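Local structure of putative hydrolase (Chromobacterium violaceum, 3MCW) at residues His57-Ser62 with Val90-Thr95; Trp29-His34 with Thr150-Asp155; Leu6-Asp11 with Ala189-Ile194; Leu116-Val121 with Val141-Asp146; Gln36-Cys41 with Ala77-Val82. The protein is a putative hydrolase of the isochorismatase family, probably related to the nicotinamidases. All coordinates share one frame; numbering follows the deposited sequence.

Contact 1 of 5, residues His57-Ser62 with Val90-Thr95; sequences HIRHDS and VIAKQT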
# COMPACT_ATOMS: atom_id res chain seq x y z
N HIS A 57 -1.27 1.91 -20.17
CA HIS A 57 -0.34 2.89 -19.61
C HIS A 57 -1.07 3.69 -18.54
O HIS A 57 -2.14 4.24 -18.81
CB HIS A 57 0.14 3.84 -20.69
CG HIS A 57 0.74 3.22 -21.89
ND1 HIS A 57 2.09 2.93 -21.96
CD2 HIS A 57 0.18 2.82 -23.05
CE1 HIS A 57 2.32 2.41 -23.15
NE2 HIS A 57 1.18 2.32 -23.84
N ILE A 58 -0.50 3.79 -17.34
CA ILE A 58 -0.98 4.65 -16.30
C ILE A 58 -0.12 5.90 -16.27
O ILE A 58 1.12 5.83 -16.26
CB ILE A 58 -0.95 3.94 -14.92
CG1 ILE A 58 -1.80 2.68 -14.91
CG2 ILE A 58 -1.33 4.92 -13.80
CD1 ILE A 58 -3.28 2.87 -15.25
N ARG A 59 -0.77 7.05 -16.27
CA ARG A 59 -0.15 8.35 -16.28
C ARG A 59 -0.53 9.11 -15.02
O ARG A 59 -1.70 9.12 -14.65
CB ARG A 59 -0.68 9.18 -17.50
CG ARG A 59 0.14 10.36 -17.87
CD ARG A 59 -0.49 11.12 -19.01
NE ARG A 59 -1.70 11.80 -18.63
CZ ARG A 59 -2.58 12.31 -19.49
NH1 ARG A 59 -2.43 12.11 -20.79
NH2 ARG A 59 -3.63 12.96 -19.04
N HIS A 60 0.42 9.80 -14.40
CA HIS A 60 0.12 10.61 -13.24
C HIS A 60 -0.04 12.07 -13.64
O HIS A 60 0.80 12.64 -14.34
CB HIS A 60 1.24 10.49 -12.19
CG HIS A 60 0.82 11.04 -10.88
ND1 HIS A 60 -0.05 10.36 -10.04
CD2 HIS A 60 1.08 12.23 -10.30
CE1 HIS A 60 -0.27 11.11 -8.99
NE2 HIS A 60 0.40 12.25 -9.12
N ASP A 61 -1.16 12.64 -13.21
CA ASP A 61 -1.49 14.02 -13.46
C ASP A 61 -1.59 14.77 -12.13
O ASP A 61 -2.15 14.30 -11.18
CB ASP A 61 -2.85 14.13 -14.17
CG ASP A 61 -2.86 13.61 -15.59
OD1 ASP A 61 -1.87 13.06 -16.09
OD2 ASP A 61 -3.93 13.71 -16.25
N SER A 62 -1.09 15.99 -12.09
CA SER A 62 -1.19 16.90 -10.91
C SER A 62 -1.77 18.24 -11.30
O SER A 62 -1.51 18.74 -12.41
CB SER A 62 0.19 17.19 -10.33
OG SER A 62 0.93 16.02 -10.07
N VAL A 90 -4.57 4.63 -22.32
CA VAL A 90 -3.88 5.44 -21.31
C VAL A 90 -4.92 5.88 -20.30
O VAL A 90 -5.95 6.43 -20.69
CB VAL A 90 -3.20 6.69 -21.95
CG1 VAL A 90 -2.53 7.54 -20.87
CG2 VAL A 90 -2.21 6.30 -23.04
N ILE A 91 -4.66 5.61 -19.02
CA ILE A 91 -5.52 6.00 -17.92
C ILE A 91 -4.77 6.94 -17.03
O ILE A 91 -3.69 6.62 -16.53
CB ILE A 91 -6.05 4.81 -17.12
CG1 ILE A 91 -6.90 3.90 -18.04
CG2 ILE A 91 -6.80 5.24 -15.89
CD1 ILE A 91 -7.40 2.65 -17.39
N ALA A 92 -5.31 8.14 -16.83
CA ALA A 92 -4.72 9.14 -15.98
C ALA A 92 -5.24 9.01 -14.55
O ALA A 92 -6.43 8.76 -14.32
CB ALA A 92 -5.05 10.56 -16.51
N LYS A 93 -4.36 9.22 -13.59
CA LYS A 93 -4.73 9.20 -12.17
C LYS A 93 -4.19 10.43 -11.49
O LYS A 93 -3.25 11.07 -11.97
CB LYS A 93 -4.15 7.96 -11.49
CG LYS A 93 -2.64 7.93 -11.33
CD LYS A 93 -2.16 6.60 -10.72
CE LYS A 93 -0.65 6.47 -10.59
NZ LYS A 93 -0.08 7.43 -9.69
N GLN A 94 -4.76 10.77 -10.33
CA GLN A 94 -4.31 11.92 -9.55
C GLN A 94 -3.84 11.53 -8.17
O GLN A 94 -3.39 12.39 -7.45
CB GLN A 94 -5.41 12.96 -9.43
CG GLN A 94 -5.70 13.63 -10.73
CD GLN A 94 -6.60 14.83 -10.55
OE1 GLN A 94 -6.42 15.68 -9.66
NE2 GLN A 94 -7.58 14.92 -11.41
N THR A 95 -3.94 10.25 -7.79
CA THR A 95 -3.42 9.78 -6.52
C THR A 95 -2.44 8.66 -6.79
O THR A 95 -2.16 8.32 -7.92
CB THR A 95 -4.53 9.24 -5.55
OG1 THR A 95 -4.02 9.32 -4.24
CG2 THR A 95 -4.81 7.75 -5.73
O HOH W 1 -2.16 14.65 -8.38
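Strands 57-60 and 90-93 run parallel at one border of the six-stranded sheet of the isochorismatase-type alpha/beta fold, His57 beside Val90 and His60 beside Lys93, their axes 29° apart. The pairing rests on four backbone bonds: Ile91 N to His57 O, Arg59 N to Ile91 O, Lys93 N to Arg59 O and Asp61 N to Lys93 O. On the face of Ile58 and Lys93, the Ile58 CG2 methyl lies 3.6 Å from Lys93 CD, the two side chains crossing at about a right angle. With CG set between its backbone N and carbonyl carbon (chi1 69°), Lys93 rises from this face, and its NZ donates to His60 ND1 at 3.0 Å, tilted 27° from the imidazole plane. It also donates to Thr95 O, 2.9 Å from NZ. Asp19, in a salt bridge, and Ser126 also hold NZ, consistent with the active-site lysine of this family. On the face of Arg59 and Ala92, Arg59 grips Asp61 side-on, NE to OD1 and NH2 to OD2, both oxygens using syn lone pairs; His76 is a second partner of OD1. The Ala92 CB methyl sits 3.4 Å from Asp61 OD2.

Contact 2 of 5, residues Trp29-His34 with Thr150-Asp155; sequences WGPRNH and TFDKTD. With EDO (1,2-ethanediol), chain J.
Phe151 and Trp29 make the dense part of this contact. The CB of Trp29 stands over one face of the Phe151 ring, 3.7 Å from its centroid and 18° off the normal, a CH-pi approach displaced toward the CE1 side. The indole does not continue the stack: its five-membered ring is near parallel to the phenyl, at 28°, but slid so far that the centroids are 5.3 Å apart. Gly30 O and Pro31 O meet the same phenyl at its edge, the former 3.4 Å from Phe151 CD1. Alongside, Asp152 N donates to Pro31 O at 2.9 Å.

At Asn33 side chain and backbone both bind Thr150. The Asn33 CG sits between the backbone N and carbonyl carbon (chi1 69°), which brings OD1 to Thr150 N at 2.9 Å; the companion bond from Asn33 N to Thr150 O is longer, 3.3 Å. These bonds tie the loop leading into helix 37-51 to the chain just beyond strand 140-149 of the parallel sheet, with Asn33 also packed against helix 163-174.

The other side is looser and wetter. Pro31 CG passes 3.6 Å from Asp152 OD2, crossing the carboxylate side chain at about a right angle. That oxygen receives a weak hydrogen bond from 1,2-ethanediol, probably a crystallisation additive, whereas OD1 accepts from Ala163 N. Between the two backbones a water donates to both Trp29 O and Asp152 O, the latter 2.7 Å away.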
# COMPACT_ATOMS: atom_id res chain seq x y z
N TRP A 29 14.23 14.44 -7.11
CA TRP A 29 13.77 13.20 -6.49
C TRP A 29 14.88 12.47 -5.70
O TRP A 29 14.58 11.55 -4.94
CB TRP A 29 13.18 12.23 -7.52
CG TRP A 29 11.94 12.76 -8.14
CD1 TRP A 29 11.80 13.24 -9.40
CD2 TRP A 29 10.67 12.95 -7.49
NE1 TRP A 29 10.51 13.68 -9.60
CE2 TRP A 29 9.79 13.49 -8.46
CE3 TRP A 29 10.17 12.66 -6.21
CZ2 TRP A 29 8.46 13.79 -8.17
CZ3 TRP A 29 8.85 12.97 -5.93
CH2 TRP A 29 8.01 13.52 -6.91
N GLY A 30 16.13 12.85 -5.93
CA GLY A 30 17.27 12.21 -5.35
C GLY A 30 17.70 11.01 -6.14
O GLY A 30 17.12 10.66 -7.18
N PRO A 31 18.73 10.28 -5.67
CA PRO A 31 19.30 9.20 -6.46
C PRO A 31 18.35 8.01 -6.59
O PRO A 31 17.61 7.69 -5.66
CB PRO A 31 20.57 8.84 -5.70
CG PRO A 31 20.94 10.10 -4.95
CD PRO A 31 19.61 10.66 -4.54
N ARG A 32 18.46 7.34 -7.73
CA ARG A 32 17.65 6.18 -8.07
C ARG A 32 18.49 4.93 -8.20
O ARG A 32 19.71 4.95 -8.36
CB ARG A 32 16.93 6.43 -9.41
CG ARG A 32 17.89 6.67 -10.60
CD ARG A 32 17.17 6.70 -11.90
NE ARG A 32 16.83 5.38 -12.39
CZ ARG A 32 16.27 5.16 -13.58
NH1 ARG A 32 15.99 6.18 -14.37
NH2 ARG A 32 16.03 3.93 -14.01
N ASN A 33 17.81 3.79 -8.16
CA ASN A 33 18.38 2.50 -8.50
C ASN A 33 17.97 2.09 -9.93
O ASN A 33 17.32 2.85 -10.67
CB ASN A 33 17.98 1.42 -7.47
CG ASN A 33 16.52 1.06 -7.52
OD1 ASN A 33 15.70 1.87 -7.85
ND2 ASN A 33 16.18 -0.21 -7.20
N HIS A 34 18.36 0.86 -10.28
CA HIS A 34 17.93 0.19 -11.51
C HIS A 34 18.02 1.06 -12.75
O HIS A 34 17.02 1.34 -13.39
CB HIS A 34 16.53 -0.42 -11.37
CG HIS A 34 16.49 -1.67 -10.58
ND1 HIS A 34 15.34 -2.42 -10.43
CD2 HIS A 34 17.47 -2.37 -9.97
CE1 HIS A 34 15.61 -3.50 -9.74
NE2 HIS A 34 16.90 -3.51 -9.47
N THR A 150 13.10 3.10 -7.70
CA THR A 150 12.71 4.03 -6.68
C THR A 150 13.92 4.89 -6.30
O THR A 150 14.93 4.88 -7.03
CB THR A 150 12.04 3.31 -5.49
OG1 THR A 150 11.40 4.29 -4.67
CG2 THR A 150 13.04 2.43 -4.72
N PHE A 151 13.78 5.63 -5.21
CA PHE A 151 14.71 6.68 -4.82
C PHE A 151 15.18 6.45 -3.40
O PHE A 151 14.51 5.85 -2.55
CB PHE A 151 14.05 8.05 -4.94
CG PHE A 151 13.52 8.32 -6.30
CD1 PHE A 151 14.36 8.74 -7.33
CD2 PHE A 151 12.20 8.08 -6.61
CE1 PHE A 151 13.90 8.93 -8.59
CE2 PHE A 151 11.73 8.31 -7.90
CZ PHE A 151 12.60 8.73 -8.88
N ASP A 152 16.36 7.00 -3.09
CA ASP A 152 16.86 7.02 -1.71
C ASP A 152 15.81 7.67 -0.80
O ASP A 152 15.08 8.58 -1.20
CB ASP A 152 18.13 7.89 -1.60
CG ASP A 152 19.36 7.32 -2.29
OD1 ASP A 152 19.28 6.30 -3.01
OD2 ASP A 152 20.44 7.93 -2.09
N LYS A 153 15.75 7.22 0.44
CA LYS A 153 14.87 7.88 1.41
C LYS A 153 15.39 7.62 2.81
O LYS A 153 15.87 6.54 3.15
CB LYS A 153 13.39 7.44 1.29
CG LYS A 153 12.42 8.34 2.10
CD LYS A 153 10.97 7.96 1.99
CE LYS A 153 10.35 8.43 0.70
NZ LYS A 153 10.51 9.91 0.46
N THR A 154 15.27 8.63 3.64
CA THR A 154 15.63 8.53 5.05
C THR A 154 14.46 7.91 5.81
O THR A 154 13.32 8.37 5.66
CB THR A 154 16.00 9.88 5.64
OG1 THR A 154 17.02 10.49 4.84
CG2 THR A 154 16.50 9.74 7.07
N ASP A 155 14.73 6.89 6.61
CA ASP A 155 13.65 6.25 7.37
C ASP A 155 13.26 7.14 8.54
O ASP A 155 13.87 8.17 8.81
CB ASP A 155 13.99 4.79 7.74
CG ASP A 155 14.97 4.63 8.89
OD1 ASP A 155 15.21 5.56 9.66
OD2 ASP A 155 15.43 3.48 9.04
C1 EDO J . 22.91 5.33 0.81
O1 EDO J . 22.44 5.00 2.13
C2 EDO J . 22.09 6.33 -0.01
O2 EDO J . 21.35 7.36 0.68
O HOH W 2 16.17 10.34 -2.93

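Contact 3 of 5, residues Leu6-Asp11 with Ala189-Ile194; sequences LRFSSD and AALGNI
Ala190, near the end of helix 184-191, is where the chain ahead of the first strand of the parallel sheet of this isochorismatase-type alpha/beta fold lies against the C-terminal part of the protein. Its CB methyl meets three groups of the 6-11 segment: Leu6 O at 3.4 Å, Phe8 CE2 at 3.6 Å and Leu6 CD2 at 4.0 Å. Leu191 adds its CD2, which approaches the same Phe8 CE2 to 3.7 Å, the two side chains crossing at a slant, while Ile194 CD1 comes more distantly toward Phe8 CD2. With Phe8 CG anti to the carbonyl carbon (chi1 -69°), the ring leans out toward the helix and brings CD2 and CE2 to these aliphatic groups. Further along, Ile194 CG2 packs 3.6 Å from Asp11 CB.

No direct hydrogen bond joins the two segments, so the polar link is made by water. One water donates to Leu6 O and to Asn193 OD1.

In the next layer, a type I turn from Leu191 to Ile194, with Ile194 N bonded to Leu191 O, folds the chain back so that Ile194 faces the N-terminal segment. Glu115, at the start of strand 115-121, takes hydrogen bonds from Ser9 N and Ser10 OG, just after Phe8, whose ring also rests on Val117 of that strand. Pro13 touches Phe8, Leu191 and Ile194 alike, and Ile187, one turn before Leu191, packs on Leu6 and Phe8. The second water accepts from Phe8 N at 3.0 Å and donates to Ala190 O at 2.8 Å.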
# COMPACT_ATOMS: atom_id res chain seq x y z
N LEU A 6 7.82 -19.49 -13.74
CA LEU A 6 6.60 -18.73 -13.97
C LEU A 6 5.79 -19.22 -15.15
O LEU A 6 6.31 -19.42 -16.24
CB LEU A 6 6.90 -17.25 -14.18
CG LEU A 6 5.72 -16.33 -14.48
CD1 LEU A 6 4.82 -16.16 -13.27
CD2 LEU A 6 6.24 -14.99 -14.97
N ARG A 7 4.51 -19.39 -14.88
CA ARG A 7 3.54 -19.76 -15.88
C ARG A 7 2.29 -18.90 -15.68
O ARG A 7 1.76 -18.82 -14.58
CB ARG A 7 3.23 -21.26 -15.74
CG ARG A 7 2.09 -21.82 -16.59
CD ARG A 7 1.65 -23.21 -16.11
NE ARG A 7 0.53 -23.72 -16.90
N PHE A 8 1.83 -18.24 -16.75
CA PHE A 8 0.59 -17.49 -16.69
C PHE A 8 -0.57 -18.45 -16.61
O PHE A 8 -0.54 -19.52 -17.21
CB PHE A 8 0.45 -16.56 -17.90
CG PHE A 8 1.41 -15.45 -17.88
CD1 PHE A 8 1.30 -14.46 -16.89
CD2 PHE A 8 2.46 -15.36 -18.76
CE1 PHE A 8 2.19 -13.42 -16.79
CE2 PHE A 8 3.36 -14.26 -18.66
CZ PHE A 8 3.19 -13.32 -17.66
N SER A 9 -1.56 -18.08 -15.81
CA SER A 9 -2.77 -18.88 -15.65
C SER A 9 -3.78 -18.59 -16.76
O SER A 9 -4.66 -19.40 -17.04
CB SER A 9 -3.40 -18.63 -14.29
OG SER A 9 -3.69 -17.26 -14.11
N SER A 10 -3.64 -17.41 -17.40
CA SER A 10 -4.51 -17.00 -18.50
C SER A 10 -3.70 -16.82 -19.78
O SER A 10 -2.48 -16.83 -19.74
CB SER A 10 -5.23 -15.68 -18.18
OG SER A 10 -4.47 -14.53 -18.53
N ASP A 11 -4.41 -16.69 -20.90
CA ASP A 11 -3.77 -16.46 -22.19
C ASP A 11 -3.74 -14.96 -22.55
O ASP A 11 -3.38 -14.59 -23.68
CB ASP A 11 -4.38 -17.28 -23.32
CG ASP A 11 -5.83 -16.91 -23.62
OD1 ASP A 11 -6.38 -15.95 -23.06
OD2 ASP A 11 -6.42 -17.64 -24.44
N ALA A 189 9.84 -15.26 -21.08
CA ALA A 189 9.86 -16.70 -21.33
C ALA A 189 8.47 -17.29 -21.16
O ALA A 189 8.02 -18.13 -21.95
CB ALA A 189 10.86 -17.37 -20.42
N ALA A 190 7.75 -16.85 -20.13
CA ALA A 190 6.41 -17.38 -19.85
C ALA A 190 5.42 -17.04 -20.97
O ALA A 190 4.53 -17.86 -21.28
CB ALA A 190 5.89 -16.86 -18.51
N LEU A 191 5.57 -15.88 -21.61
CA LEU A 191 4.71 -15.55 -22.74
C LEU A 191 4.81 -16.60 -23.85
O LEU A 191 3.81 -16.93 -24.47
CB LEU A 191 5.06 -14.20 -23.32
CG LEU A 191 4.79 -12.97 -22.47
CD1 LEU A 191 5.21 -11.71 -23.20
CD2 LEU A 191 3.32 -12.90 -22.06
N GLY A 192 6.01 -17.09 -24.10
CA GLY A 192 6.24 -18.09 -25.12
C GLY A 192 5.62 -19.44 -24.85
O GLY A 192 5.55 -20.25 -25.77
N ASN A 193 5.20 -19.69 -23.61
CA ASN A 193 4.57 -20.96 -23.21
C ASN A 193 3.05 -20.92 -23.21
O ASN A 193 2.42 -21.97 -23.06
CB ASN A 193 5.09 -21.41 -21.84
CG ASN A 193 6.57 -21.69 -21.83
OD1 ASN A 193 7.25 -21.43 -20.83
ND2 ASN A 193 7.09 -22.19 -22.94
N ILE A 194 2.46 -19.76 -23.45
CA ILE A 194 1.01 -19.65 -23.43
C ILE A 194 0.38 -20.52 -24.50
O ILE A 194 -0.57 -21.26 -24.23
CB ILE A 194 0.57 -18.20 -23.58
CG1 ILE A 194 0.94 -17.43 -22.30
CG2 ILE A 194 -0.96 -18.11 -23.86
CD1 ILE A 194 0.66 -15.97 -22.38
O HOH W 3 5.50 -20.76 -18.47
O HOH W 4 3.08 -19.15 -19.28

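Contact 4 of 5, residues Leu116-Val121 with Val141-Asp146; sequences LVVAGV and VCLAED
Val118 lies at the apolar centre, its two methyls divided between two residues of the neighbouring strand: CG2 reaches Val141 CG1 at 3.9 Å, and CG1, anti to the backbone N (chi1 178°), reaches Leu143 CD1 at 4.0 Å. In both pairs the side chains cross at a slant, and Val127 and Val131 of helix 123-136 close over this face. The reverse face holds Val117 and Cys142, Val117 CG2 being 4.3 Å from Cys142 CB; Trp48 of helix 37-51 packs on Val117 there. Ala119 and Ala144 are also neighbours, their CB atoms 4.3 Å apart.

Beneath these side chains the backbones are bonded in parallel register. Cys142 N donates to Leu116 O at 2.8 Å, nearly straight at 174°; Val118 N then gives to Cys142 O, and Ala144 N to Val118 O, both at 2.9 Å. Past Ala144, the centre of an inverse gamma turn, the chain turns a corner and polarity returns: Glu145 OE1 bonds to His167 NE2 and Asp146 OD2 to Ser184 OG. The strand axes run 29° apart, and the two parallel strands are joined through helix 123-136, a beta-alpha-beta unit of the parallel sheet.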
# COMPACT_ATOMS: atom_id res chain seq x y z
N LEU A 116 -2.28 -9.52 -14.13
CA LEU A 116 -1.59 -8.27 -14.42
C LEU A 116 -0.08 -8.46 -14.28
O LEU A 116 0.38 -9.14 -13.37
CB LEU A 116 -2.03 -7.17 -13.43
CG LEU A 116 -3.54 -6.98 -13.25
CD1 LEU A 116 -3.82 -5.89 -12.24
CD2 LEU A 116 -4.23 -6.67 -14.61
N VAL A 117 0.66 -7.80 -15.19
CA VAL A 117 2.12 -7.73 -15.12
C VAL A 117 2.43 -6.26 -14.96
O VAL A 117 2.09 -5.45 -15.82
CB VAL A 117 2.76 -8.31 -16.41
CG1 VAL A 117 4.27 -8.10 -16.38
CG2 VAL A 117 2.38 -9.79 -16.51
N VAL A 118 3.05 -5.90 -13.85
CA VAL A 118 3.21 -4.51 -13.46
C VAL A 118 4.67 -4.10 -13.46
O VAL A 118 5.55 -4.83 -12.98
CB VAL A 118 2.61 -4.25 -12.04
CG1 VAL A 118 2.80 -2.86 -11.60
CG2 VAL A 118 1.11 -4.64 -12.03
N ALA A 119 4.92 -2.89 -13.96
CA ALA A 119 6.26 -2.27 -13.87
C ALA A 119 6.07 -0.78 -13.85
O ALA A 119 5.04 -0.28 -14.24
CB ALA A 119 7.14 -2.70 -15.05
N GLY A 120 7.07 -0.06 -13.38
CA GLY A 120 7.07 1.39 -13.43
C GLY A 120 7.73 2.02 -12.22
O GLY A 120 8.64 1.43 -11.61
N VAL A 121 7.29 3.22 -11.89
CA VAL A 121 8.00 4.03 -10.91
C VAL A 121 6.99 4.76 -10.03
O VAL A 121 5.92 5.20 -10.53
CB VAL A 121 8.96 5.01 -11.64
CG1 VAL A 121 8.16 5.94 -12.59
CG2 VAL A 121 9.82 5.80 -10.66
N VAL A 141 -1.16 -10.78 -9.68
CA VAL A 141 -0.18 -9.78 -10.07
C VAL A 141 1.22 -10.35 -10.11
O VAL A 141 1.68 -10.98 -9.15
CB VAL A 141 -0.18 -8.57 -9.11
CG1 VAL A 141 0.85 -7.56 -9.53
CG2 VAL A 141 -1.57 -7.99 -8.99
N CYS A 142 1.90 -10.14 -11.24
CA CYS A 142 3.36 -10.37 -11.35
C CYS A 142 4.01 -9.01 -11.41
O CYS A 142 3.72 -8.21 -12.30
CB CYS A 142 3.78 -11.12 -12.63
SG CYS A 142 3.12 -12.77 -12.79
N LEU A 143 4.90 -8.74 -10.47
CA LEU A 143 5.61 -7.47 -10.41
C LEU A 143 6.98 -7.67 -11.04
O LEU A 143 7.80 -8.44 -10.51
CB LEU A 143 5.73 -7.01 -8.95
CG LEU A 143 6.44 -5.69 -8.77
CD1 LEU A 143 5.79 -4.55 -9.52
CD2 LEU A 143 6.45 -5.34 -7.28
N ALA A 144 7.24 -7.02 -12.17
CA ALA A 144 8.50 -7.13 -12.91
C ALA A 144 9.49 -6.17 -12.27
O ALA A 144 9.62 -5.01 -12.66
CB ALA A 144 8.30 -6.82 -14.40
N GLU A 145 10.20 -6.66 -11.26
CA GLU A 145 10.92 -5.76 -10.37
C GLU A 145 12.10 -5.05 -11.04
O GLU A 145 12.48 -3.96 -10.66
CB GLU A 145 11.34 -6.45 -9.07
CG GLU A 145 12.35 -7.53 -9.23
CD GLU A 145 13.79 -7.03 -9.25
OE1 GLU A 145 14.08 -5.97 -8.66
OE2 GLU A 145 14.63 -7.74 -9.85
N ASP A 146 12.70 -5.71 -12.04
CA ASP A 146 13.79 -5.10 -12.82
C ASP A 146 13.33 -3.98 -13.72
O ASP A 146 14.13 -3.21 -14.22
CB ASP A 146 14.59 -6.15 -13.58
CG ASP A 146 13.78 -6.93 -14.59
OD1 ASP A 146 12.60 -7.24 -14.32
OD2 ASP A 146 14.33 -7.30 -15.64

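Contact 5 of 5, residues Gln36-Cys41 with Ala77-Val82; sequences QAEQAC and AFKPEV
In this isochorismatase-type alpha/beta fold, Glu38 lies in the first turn of helix 37-51 and points at the loop of residues 77-82, which belongs to the long connection between sheet strands 55-60 and 89-93. Its CB touches the carboxylate carbon of Glu81, CD, at 3.9 Å. The Glu38 CG lies 4.0 Å from Glu81 OE2 and 3.8 Å from Lys79 NZ, so CG borders both loop side chains. A bend at chi2 (82°) then turns the carboxylate, and OE2 accepts from Lys79 NZ at 2.7 Å in a salt bridge that uses the lone pair anti to OE1. Lys79 bends at chi4 (-77°) to bring NZ there.

Both charges are shared further: OE2 also takes Arg32 NH1, and Lys79 NZ has Asp25 as a second salt-bridge partner. This pair of cations should favour a charged Glu38, although the carboxylate of Glu81, its OE2 5.3 Å from Glu38 OE2, probably offsets part of the effect. One helical turn on, the contact becomes apolar: Val82 CG1 rests against Cys41 CB at 3.8 Å.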
# COMPACT_ATOMS: atom_id res chain seq x y z
N GLN A 36 18.72 0.41 -15.70
CA GLN A 36 18.20 -0.27 -16.88
C GLN A 36 16.69 -0.51 -16.83
O GLN A 36 16.15 -1.22 -17.68
CB GLN A 36 18.91 -1.62 -17.08
CG GLN A 36 20.41 -1.50 -17.43
CD GLN A 36 20.80 -0.16 -18.06
OE1 GLN A 36 20.01 0.46 -18.77
NE2 GLN A 36 22.02 0.28 -17.77
N ALA A 37 15.99 0.06 -15.83
CA ALA A 37 14.55 -0.20 -15.72
C ALA A 37 13.81 0.17 -16.98
O ALA A 37 12.88 -0.52 -17.40
CB ALA A 37 13.95 0.55 -14.52
N GLU A 38 14.16 1.31 -17.58
CA GLU A 38 13.49 1.76 -18.81
C GLU A 38 13.62 0.75 -19.92
O GLU A 38 12.67 0.48 -20.64
CB GLU A 38 14.06 3.08 -19.31
CG GLU A 38 13.71 4.32 -18.46
CD GLU A 38 14.58 4.55 -17.22
OE1 GLU A 38 15.38 3.68 -16.81
OE2 GLU A 38 14.40 5.64 -16.65
N GLN A 39 14.82 0.21 -20.09
CA GLN A 39 15.05 -0.80 -21.10
C GLN A 39 14.28 -2.08 -20.81
O GLN A 39 13.77 -2.71 -21.73
CB GLN A 39 16.54 -1.06 -21.21
CG GLN A 39 17.26 0.05 -21.95
N ALA A 40 14.17 -2.48 -19.55
CA ALA A 40 13.39 -3.67 -19.19
C ALA A 40 11.92 -3.43 -19.54
O ALA A 40 11.26 -4.28 -20.11
CB ALA A 40 13.56 -4.00 -17.72
N CYS A 41 11.40 -2.26 -19.19
CA CYS A 41 10.02 -1.88 -19.54
C CYS A 41 9.81 -1.84 -21.05
O CYS A 41 8.80 -2.33 -21.54
CB CYS A 41 9.60 -0.57 -18.95
SG CYS A 41 9.38 -0.59 -17.16
N ALA A 77 5.29 14.44 -19.83
CA ALA A 77 5.33 13.53 -20.98
C ALA A 77 5.86 12.16 -20.60
O ALA A 77 6.72 12.04 -19.74
CB ALA A 77 6.22 14.13 -22.09
N PHE A 78 5.37 11.12 -21.27
CA PHE A 78 5.97 9.80 -21.12
C PHE A 78 7.43 9.81 -21.56
O PHE A 78 7.82 10.56 -22.48
CB PHE A 78 5.18 8.75 -21.88
CG PHE A 78 3.91 8.35 -21.19
CD1 PHE A 78 3.93 7.50 -20.11
CD2 PHE A 78 2.67 8.80 -21.63
CE1 PHE A 78 2.76 7.11 -19.47
CE2 PHE A 78 1.52 8.41 -20.98
CZ PHE A 78 1.57 7.57 -19.90
N LYS A 79 8.23 8.97 -20.91
CA LYS A 79 9.59 8.71 -21.34
C LYS A 79 9.54 8.09 -22.74
O LYS A 79 8.67 7.26 -23.04
CB LYS A 79 10.27 7.73 -20.36
CG LYS A 79 10.59 8.36 -19.04
CD LYS A 79 10.93 7.27 -17.99
CE LYS A 79 11.81 7.83 -16.91
NZ LYS A 79 13.25 7.96 -17.36
N PRO A 80 10.47 8.49 -23.62
CA PRO A 80 10.41 8.02 -24.99
C PRO A 80 10.51 6.49 -25.11
O PRO A 80 9.88 5.94 -26.02
CB PRO A 80 11.60 8.72 -25.65
CG PRO A 80 12.44 9.20 -24.54
CD PRO A 80 11.59 9.40 -23.37
N GLU A 81 11.20 5.83 -24.16
CA GLU A 81 11.39 4.38 -24.18
C GLU A 81 10.07 3.64 -24.14
O GLU A 81 9.98 2.49 -24.56
CB GLU A 81 12.25 3.90 -23.00
CG GLU A 81 13.69 4.31 -23.04
CD GLU A 81 13.96 5.59 -22.29
OE1 GLU A 81 13.05 6.40 -22.07
OE2 GLU A 81 15.14 5.78 -21.94
N VAL A 82 9.07 4.27 -23.52
CA VAL A 82 7.78 3.63 -23.27
C VAL A 82 6.61 4.54 -23.66
O VAL A 82 5.52 4.44 -23.13
CB VAL A 82 7.65 3.16 -21.81
CG1 VAL A 82 8.63 1.97 -21.56
CG2 VAL A 82 7.89 4.32 -20.82

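How the contacts relate
Contacts 1 and 4 lie on the same parallel sheet, their centres about 17 Å apart, in the strand pairs 55-60 with 89-93 and 115-121 with 140-149; strand 14-18 runs between these pairs. Contact 5 adjoins both: Phe78 packs on Arg59, and Cys41 of helix 37-51 on Ala119. A salt bridge joins it to contact 2, which in turn meets contact 4 through His34 and Glu145. Contact 3, about 33 Å from contact 2 between centres, lies across the chain's centre from contacts 1 and 2 and packs against contact 4. Along the chain contacts 1 and 5 cross, and contact 3 encloses all the others, so the N- and C-terminal parts meet at one end of the fold.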